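Local coordinates for sister chromatid cohesion protein (Chaetomium thermophilum, PDB 5T8V) that probably loads cohesin onto chromatin, as the HEAT-repeat C-terminal part of the loader Scc2, at residues T77-L80 with D81-I84; F46-E49 with T50-T53; L146-E149 with N150-E153; T216-T219 with V220-A223. All coordinates share one frame; numbering follows the deposited sequence.

All four contacts are local and lie near the N-terminal end of this elongated chain. Contact 2 is the turn of a small beta hairpin in a largely helical protein. Contacts 1, 3 and 4 lie at helix starts. Contacts 1, 2 and 4 are partly buried, and contact 3 is at the surface. Contact 1 pairs aliphatic side chains beside a shared carbonyl, whereas contact 3 relies on a serine cap and contact 4 on a threonine hydroxyl. Contacts 1 and 3 meet through Leu80, Leu83 and Leu146. Contacts 3 and 4 meet through Ile152 and Val220. Contact 2 touches none of the others, but its hairpin packs on helix 81-96, whose N-terminal end lies in contact 1.

Contact 1: residues T77-L80 with D81-I84; sequences TVPL and DDLI
Val78 and Leu83 meet with their side chains at about a right angle. Val78 CG1 does the touching, 3.6 Å from Leu83 CD1. This methyl is anti to the backbone N (chi1 170°), which turns it to Leu83, while CG2 does not reach that residue. A second aliphatic pair joins Leu80 and Ile84, which run obliquely to each other. Here Ile84 CD1 comes up to the branch point of the leucine, 3.6 Å from Leu80 CG. Asp82 folds back along Pro79, with its OD2 3.4 Å from Pro79 CB. Leu80 O accepts two hydrogen bonds across the turn. Ile84 N lies 3.3 Å from Leu80 O, nearly along the C=O axis. Leu83 N is 2.7 Å from Leu80 O and sits well above the carbonyl plane. Around the turn, Val78 and Pro79 touch Leu20 and Lys21 of helix 9-36, and Leu80 packs on Leu146. Val78 O accepts from Arg141. The chemistry is thus divided: two aliphatic pairs pack beside the turn, and Leu80 O takes up the amides of Leu83 and Ile84 where the chain enters helix 81-96.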
loop_
_atom_site.group_PDB
_atom_site.type_symbol
_atom_site.label_atom_id
_atom_site.label_comp_id
_atom_site.label_asym_id
_atom_site.label_seq_id
_atom_site.Cartn_x
_atom_site.Cartn_y
_atom_site.Cartn_z
ATOM N N THR A 77 66.837 -34.765 -8.530
ATOM C CA THR A 77 68.273 -35.019 -8.566
ATOM C C THR A 77 68.938 -34.836 -7.210
ATOM O O THR A 77 70.049 -35.341 -7.010
ATOM C CB THR A 77 68.941 -34.099 -9.591
ATOM O OG1 THR A 77 68.179 -34.099 -10.804
ATOM C CG2 THR A 77 70.362 -34.567 -9.894
ATOM N N VAL A 78 68.296 -34.131 -6.282
ATOM C CA VAL A 78 68.846 -33.923 -4.944
ATOM C C VAL A 78 69.186 -35.281 -4.339
ATOM O O VAL A 78 68.330 -36.177 -4.329
ATOM C CB VAL A 78 67.865 -33.148 -4.050
ATOM C CG1 VAL A 78 68.336 -33.146 -2.592
ATOM C CG2 VAL A 78 67.712 -31.724 -4.555
ATOM N N PRO A 79 70.397 -35.485 -3.826
ATOM C CA PRO A 79 70.730 -36.783 -3.228
ATOM C C PRO A 79 69.726 -37.174 -2.155
ATOM O O PRO A 79 69.431 -36.404 -1.240
ATOM C CB PRO A 79 72.128 -36.553 -2.643
ATOM C CG PRO A 79 72.701 -35.456 -3.461
ATOM C CD PRO A 79 71.548 -34.567 -3.822
ATOM N N LEU A 80 69.191 -38.388 -2.282
ATOM C CA LEU A 80 68.238 -38.890 -1.297
ATOM C C LEU A 80 68.860 -38.946 0.092
ATOM O O LEU A 80 68.296 -38.422 1.059
ATOM C CB LEU A 80 67.744 -40.274 -1.717
ATOM C CG LEU A 80 66.879 -41.038 -0.710
ATOM C CD1 LEU A 80 65.499 -40.407 -0.602
ATOM C CD2 LEU A 80 66.791 -42.504 -1.095
ATOM N N ASP A 81 70.035 -39.573 0.205
ATOM C CA ASP A 81 70.606 -39.879 1.514
ATOM C C ASP A 81 70.724 -38.648 2.404
ATOM O O ASP A 81 70.610 -38.762 3.630
ATOM C CB ASP A 81 71.977 -40.536 1.344
ATOM C CG ASP A 81 71.913 -42.051 1.426
ATOM O OD1 ASP A 81 70.823 -42.618 1.203
ATOM O OD2 ASP A 81 72.958 -42.676 1.711
ATOM N N ASP A 82 70.949 -37.469 1.824
ATOM C CA ASP A 82 71.083 -36.252 2.613
ATOM C C ASP A 82 69.785 -35.451 2.685
ATOM O O ASP A 82 69.791 -34.326 3.195
ATOM C CB ASP A 82 72.230 -35.386 2.074
ATOM C CG ASP A 82 71.982 -34.865 0.671
ATOM O OD1 ASP A 82 70.809 -34.707 0.275
ATOM O OD2 ASP A 82 72.978 -34.598 -0.036
ATOM N N LEU A 83 68.678 -36.000 2.184
ATOM C CA LEU A 83 67.356 -35.455 2.477
ATOM C C LEU A 83 66.740 -36.123 3.700
ATOM O O LEU A 83 66.037 -35.467 4.477
ATOM C CB LEU A 83 66.426 -35.623 1.272
ATOM C CG LEU A 83 66.443 -34.507 0.222
ATOM C CD1 LEU A 83 65.645 -34.921 -1.005
ATOM C CD2 LEU A 83 65.889 -33.211 0.790
ATOM N N ILE A 84 66.993 -37.422 3.879
ATOM C CA ILE A 84 66.606 -38.092 5.116
ATOM C C ILE A 84 67.252 -37.404 6.308
ATOM O O ILE A 84 66.655 -37.304 7.387
ATOM C CB ILE A 84 66.980 -39.585 5.054
ATOM C CG1 ILE A 84 66.098 -40.316 4.040
ATOM C CG2 ILE A 84 66.846 -40.248 6.428
ATOM C CD1 ILE A 84 66.854 -40.833 2.841
#

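Contact 2: residues F46-E49 with T50-T53; sequences FLSE and TEAT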
loop_
_atom_site.group_PDB
_atom_site.type_symbol
_atom_site.label_atom_id
_atom_site.label_comp_id
_atom_site.label_asym_id
_atom_site.label_seq_id
_atom_site.Cartn_x
_atom_site.Cartn_y
_atom_site.Cartn_z
ATOM N N PHE A 46 72.293 -25.606 19.398
ATOM C CA PHE A 46 72.782 -26.709 20.212
ATOM C C PHE A 46 71.761 -27.020 21.301
ATOM O O PHE A 46 71.430 -26.150 22.114
ATOM C CB PHE A 46 74.135 -26.357 20.825
ATOM C CG PHE A 46 74.688 -27.421 21.727
ATOM C CD1 PHE A 46 75.396 -28.489 21.206
ATOM C CD2 PHE A 46 74.504 -27.352 23.097
ATOM C CE1 PHE A 46 75.909 -29.468 22.032
ATOM C CE2 PHE A 46 75.014 -28.331 23.929
ATOM C CZ PHE A 46 75.717 -29.389 23.396
ATOM N N LEU A 47 71.261 -28.256 21.310
ATOM C CA LEU A 47 70.313 -28.694 22.328
ATOM C C LEU A 47 71.021 -29.575 23.349
ATOM O O LEU A 47 71.330 -29.124 24.457
ATOM C CB LEU A 47 69.142 -29.439 21.683
ATOM C CG LEU A 47 68.297 -28.619 20.702
ATOM C CD1 LEU A 47 67.264 -29.500 20.015
ATOM C CD2 LEU A 47 67.617 -27.448 21.402
ATOM N N SER A 48 71.277 -30.827 22.990
ATOM C CA SER A 48 72.092 -31.734 23.784
ATOM C C SER A 48 73.433 -31.938 23.086
ATOM O O SER A 48 73.703 -31.367 22.027
ATOM C CB SER A 48 71.369 -33.064 23.995
ATOM O OG SER A 48 71.143 -33.724 22.761
ATOM N N GLU A 49 74.282 -32.767 23.689
ATOM C CA GLU A 49 75.595 -33.035 23.116
ATOM C C GLU A 49 75.553 -34.067 21.996
ATOM O O GLU A 49 76.611 -34.428 21.469
ATOM C CB GLU A 49 76.566 -33.496 24.207
ATOM C CG GLU A 49 76.184 -34.799 24.886
ATOM C CD GLU A 49 77.176 -35.201 25.958
ATOM O OE1 GLU A 49 78.137 -34.439 26.194
ATOM O OE2 GLU A 49 76.997 -36.279 26.562
ATOM N N THR A 50 74.366 -34.552 21.625
ATOM C CA THR A 50 74.207 -35.426 20.474
ATOM C C THR A 50 73.281 -34.857 19.409
ATOM O O THR A 50 73.418 -35.229 18.239
ATOM C CB THR A 50 73.672 -36.802 20.908
ATOM O OG1 THR A 50 73.720 -37.710 19.799
ATOM C CG2 THR A 50 72.234 -36.702 21.418
ATOM N N GLU A 51 72.359 -33.969 19.774
ATOM C CA GLU A 51 71.423 -33.363 18.840
ATOM C C GLU A 51 71.730 -31.881 18.665
ATOM O O GLU A 51 72.309 -31.236 19.544
ATOM C CB GLU A 51 69.978 -33.534 19.321
ATOM C CG GLU A 51 69.373 -34.893 19.009
ATOM C CD GLU A 51 67.950 -35.025 19.522
ATOM O OE1 GLU A 51 67.619 -36.084 20.096
ATOM O OE2 GLU A 51 67.167 -34.065 19.357
ATOM N N ALA A 52 71.331 -31.349 17.511
ATOM C CA ALA A 52 71.489 -29.934 17.202
ATOM C C ALA A 52 70.704 -29.615 15.937
ATOM O O ALA A 52 70.926 -30.234 14.890
ATOM C CB ALA A 52 72.965 -29.571 17.034
ATOM N N THR A 53 69.787 -28.657 16.018
ATOM C CA THR A 53 68.806 -28.444 14.967
ATOM C C THR A 53 69.187 -27.244 14.104
ATOM O O THR A 53 70.179 -26.557 14.345
ATOM C CB THR A 53 67.415 -28.256 15.575
ATOM O OG1 THR A 53 67.423 -27.116 16.443
ATOM C CG2 THR A 53 67.009 -29.492 16.365
#
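Ser48 and Glu51 are brought together by the serine torsion. Ser48 OG lies between its backbone N and carbonyl carbon (chi1 63°), which carries the hydroxyl across the turn to the Glu51 amide. Leu47 has CG anti to its carbonyl carbon (chi1 -62°), and its chain then extends to Thr53. The hydrogen bond from Glu51 N to Ser48 OG is 3.2 Å long, with an N-H...O angle of 149°. The same hydroxyl has carbon neighbours. Thr50 CG2 is 3.4 Å from Ser48 OG, and Glu51 CB is 3.6 Å from it. Nearer the strands, Leu47 CD1 touches Thr53 CG2 at 3.7 Å, and the two side chains cross at about a right angle. Phe46 and Ala52 form an antiparallel, non-hydrogen-bonded pair with CA atoms 4.6 Å apart. Their side chains share one face of the hairpin, where Ala52 also meets Val31 and Ile35 of helix 9-36. The Thr53 side chain packs on Ser92 and Ala93 of helix 81-96. Glu51 makes a long, weak ion pair with Arg95. The turn between strands 44-46 and 52-54 therefore has one cross-turn hydrogen bond within these residues, and it is made by a side-chain hydroxyl. Beyond it, backbone hydrogen bonds between Thr53 and Ile45 join the strands.

Contact 3: residues L146-E149 with N150-E153; sequences LYSE and NAIE
Ser148 caps the first turn of helix 149-172 by meeting the amide of Ala151. Its hydroxyl is placed between the backbone N and the carbonyl carbon (chi1 77°), which points OG at the amide of Ala151. Ala151 N donates to Ser148 OG at 3.1 Å, with an N-H...O angle of 145°. A second, weak bond runs from Ala151 N to Ser148 O at 3.3 Å. Glu149 and Glu153 follow one turn apart, and both chains bend at chi2. The bends bring the carboxylates near each other, with their planes 34° apart. Glu149 is poorly ordered, so this approach is doubtful. In the backbone, Glu153 N donates to Glu149 O at 2.9 Å. Ile152 packs on Met134 of helix 120-136 and on Val220 of helix 218-232. Leu146, in the preceding loop, lies on Leu83 and Leu87 of helix 81-96. A serine at the N-cap with its hydroxyl on an amide of the first turn is a classical helix N-cap, here at the start of a long helix in an alpha-helical repeat protein.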
loop_
_atom_site.group_PDB
_atom_site.type_symbol
_atom_site.label_atom_id
_atom_site.label_comp_id
_atom_site.label_asym_id
_atom_site.label_seq_id
_atom_site.Cartn_x
_atom_site.Cartn_y
_atom_site.Cartn_z
ATOM N N LEU A 146 60.947 -40.360 2.397
ATOM C CA LEU A 146 60.660 -38.934 2.347
ATOM C C LEU A 146 59.243 -38.601 2.788
ATOM O O LEU A 146 58.883 -37.421 2.832
ATOM C CB LEU A 146 60.896 -38.401 0.929
ATOM C CG LEU A 146 62.299 -38.619 0.354
ATOM C CD1 LEU A 146 62.395 -38.034 -1.045
ATOM C CD2 LEU A 146 63.367 -38.017 1.259
ATOM N N TYR A 147 58.436 -39.606 3.121
ATOM C CA TYR A 147 57.070 -39.407 3.585
ATOM C C TYR A 147 56.917 -40.059 4.950
ATOM O O TYR A 147 57.314 -41.214 5.137
ATOM C CB TYR A 147 56.062 -40.001 2.598
ATOM C CG TYR A 147 56.139 -39.405 1.210
ATOM C CD1 TYR A 147 57.078 -39.855 0.290
ATOM C CD2 TYR A 147 55.269 -38.397 0.817
ATOM C CE1 TYR A 147 57.151 -39.314 -0.979
ATOM C CE2 TYR A 147 55.333 -37.850 -0.449
ATOM C CZ TYR A 147 56.275 -38.313 -1.343
ATOM O OH TYR A 147 56.339 -37.769 -2.606
ATOM N N SER A 148 56.350 -39.319 5.900
ATOM C CA SER A 148 56.098 -39.841 7.238
ATOM C C SER A 148 54.792 -39.262 7.753
ATOM O O SER A 148 54.634 -38.038 7.811
ATOM C CB SER A 148 57.244 -39.505 8.197
ATOM O OG SER A 148 57.173 -38.156 8.620
ATOM N N GLU A 149 53.860 -40.140 8.126
ATOM C CA GLU A 149 52.618 -39.687 8.741
ATOM C C GLU A 149 52.892 -38.910 10.022
ATOM O O GLU A 149 52.171 -37.955 10.343
ATOM C CB GLU A 149 51.714 -40.891 9.025
ATOM C CG GLU A 149 50.237 -40.659 8.742
ATOM C CD GLU A 149 49.572 -39.751 9.760
ATOM O OE1 GLU A 149 50.087 -39.647 10.893
ATOM O OE2 GLU A 149 48.534 -39.143 9.426
ATOM N N ASN A 150 53.942 -39.290 10.753
ATOM C CA ASN A 150 54.233 -38.650 12.029
ATOM C C ASN A 150 54.627 -37.190 11.844
ATOM O O ASN A 150 54.292 -36.344 12.679
ATOM C CB ASN A 150 55.339 -39.412 12.756
ATOM C CG ASN A 150 55.616 -38.854 14.136
ATOM O OD1 ASN A 150 54.797 -38.984 15.046
ATOM N ND2 ASN A 150 56.778 -38.234 14.301
ATOM N N ALA A 151 55.344 -36.871 10.764
ATOM C CA ALA A 151 55.695 -35.477 10.509
ATOM C C ALA A 151 54.440 -34.639 10.305
ATOM O O ALA A 151 54.310 -33.541 10.864
ATOM C CB ALA A 151 56.617 -35.376 9.294
ATOM N N ILE A 152 53.497 -35.145 9.507
ATOM C CA ILE A 152 52.211 -34.472 9.361
ATOM C C ILE A 152 51.558 -34.294 10.723
ATOM O O ILE A 152 51.026 -33.223 11.036
ATOM C CB ILE A 152 51.300 -35.255 8.395
ATOM C CG1 ILE A 152 51.934 -35.311 7.002
ATOM C CG2 ILE A 152 49.920 -34.605 8.319
ATOM C CD1 ILE A 152 51.214 -36.209 6.028
ATOM N N GLU A 153 51.592 -35.334 11.558
ATOM C CA GLU A 153 50.982 -35.235 12.880
ATOM C C GLU A 153 51.606 -34.101 13.687
ATOM O O GLU A 153 50.899 -33.302 14.314
ATOM C CB GLU A 153 51.123 -36.568 13.616
ATOM C CG GLU A 153 49.997 -36.855 14.595
ATOM C CD GLU A 153 48.663 -37.042 13.900
ATOM O OE1 GLU A 153 48.661 -37.381 12.697
ATOM O OE2 GLU A 153 47.617 -36.846 14.553
#

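Contact 4: residues T216-T219 with V220-A223; sequences TSET and VTNA
Val220 is met by Thr216, whose hydroxyl comes alongside the valine. Thr216 OG1 is anti to its backbone N (chi1 178°), which sets it 3.3 Å from Val220 CB and equally near CG1. Thr221 comes next and is held at three points. Thr221 N donates to Ser217 O at 3.3 Å. Thr221 OG1 lies between the backbone N and the carbonyl carbon (chi1 61°) and donates to Glu218 O at 3.1 Å. The methyl Thr221 CG2 is 3.4 Å from Thr216 CG2. Asn222 then adds a second donor to Glu218 O, through Asn222 N at 2.9 Å. Both donors reach Glu218 O from the same face of its plane; the oxygen thus carries two bonds, from an amide and from a hydroxyl, on one side. The planes of the Asn222 amide and the Glu218 carboxylate are nearly parallel, and Asn222 OD1 lies 3.8 Å from Glu218 CG. Ala223 closes the run, with Ala223 N 2.9 Å from Thr219 O in a regular helical bond. Ser217 holds the N-cap position, but its side chain makes no capping bond. Helix 149-172 lies against the Val220 and Ala223 side of this turn: Val220 packs on Glu149 and Ile152, and Ala223 on Leu156. Glu218 and Asn222 both touch Gln271, in the loop before helix 272-282.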
loop_
_atom_site.group_PDB
_atom_site.type_symbol
_atom_site.label_atom_id
_atom_site.label_comp_id
_atom_site.label_asym_id
_atom_site.label_seq_id
_atom_site.Cartn_x
_atom_site.Cartn_y
_atom_site.Cartn_z
ATOM N N THR A 216 45.949 -37.892 2.431
ATOM C CA THR A 216 46.022 -37.753 3.875
ATOM C C THR A 216 44.754 -38.308 4.508
ATOM O O THR A 216 43.703 -38.405 3.868
ATOM C CB THR A 216 46.218 -36.281 4.277
ATOM O OG1 THR A 216 46.240 -36.163 5.704
ATOM C CG2 THR A 216 45.096 -35.415 3.717
ATOM N N SER A 217 44.865 -38.666 5.786
ATOM C CA SER A 217 43.737 -39.243 6.502
ATOM C C SER A 217 42.609 -38.230 6.641
ATOM O O SER A 217 42.822 -37.016 6.610
ATOM C CB SER A 217 44.180 -39.718 7.884
ATOM O OG SER A 217 45.253 -40.636 7.786
ATOM N N GLU A 218 41.388 -38.746 6.797
ATOM C CA GLU A 218 40.236 -37.885 7.031
ATOM C C GLU A 218 40.281 -37.229 8.406
ATOM O O GLU A 218 39.653 -36.181 8.601
ATOM C CB GLU A 218 38.942 -38.689 6.871
ATOM C CG GLU A 218 37.676 -37.929 7.235
ATOM C CD GLU A 218 36.413 -38.684 6.863
ATOM O OE1 GLU A 218 36.022 -38.651 5.675
ATOM O OE2 GLU A 218 35.812 -39.317 7.758
ATOM N N THR A 219 41.007 -37.816 9.359
ATOM C CA THR A 219 41.151 -37.189 10.669
ATOM C C THR A 219 42.070 -35.975 10.595
ATOM O O THR A 219 41.837 -34.968 11.276
ATOM C CB THR A 219 41.677 -38.207 11.682
ATOM O OG1 THR A 219 42.869 -38.821 11.177
ATOM C CG2 THR A 219 40.634 -39.281 11.953
ATOM N N VAL A 220 43.113 -36.050 9.766
ATOM C CA VAL A 220 43.998 -34.904 9.564
ATOM C C VAL A 220 43.223 -33.743 8.954
ATOM O O VAL A 220 43.266 -32.613 9.454
ATOM C CB VAL A 220 45.197 -35.304 8.686
ATOM C CG1 VAL A 220 46.027 -34.080 8.299
ATOM C CG2 VAL A 220 46.066 -36.323 9.411
ATOM N N THR A 221 42.505 -34.003 7.858
ATOM C CA THR A 221 41.761 -32.937 7.196
ATOM C C THR A 221 40.612 -32.435 8.060
ATOM O O THR A 221 40.258 -31.254 7.986
ATOM C CB THR A 221 41.228 -33.414 5.846
ATOM O OG1 THR A 221 40.343 -34.524 6.041
ATOM C CG2 THR A 221 42.374 -33.832 4.939
ATOM N N ASN A 222 40.015 -33.306 8.876
ATOM C CA ASN A 222 38.994 -32.845 9.811
ATOM C C ASN A 222 39.593 -31.892 10.837
ATOM O O ASN A 222 39.011 -30.841 11.139
ATOM C CB ASN A 222 38.336 -34.040 10.502
ATOM C CG ASN A 222 37.295 -34.724 9.629
ATOM O OD1 ASN A 222 37.131 -34.390 8.453
ATOM N ND2 ASN A 222 36.588 -35.688 10.204
ATOM N N ALA A 223 40.765 -32.236 11.378
ATOM C CA ALA A 223 41.423 -31.351 12.331
ATOM C C ALA A 223 41.792 -30.022 11.684
ATOM O O ALA A 223 41.642 -28.959 12.298
ATOM C CB ALA A 223 42.665 -32.034 12.901
#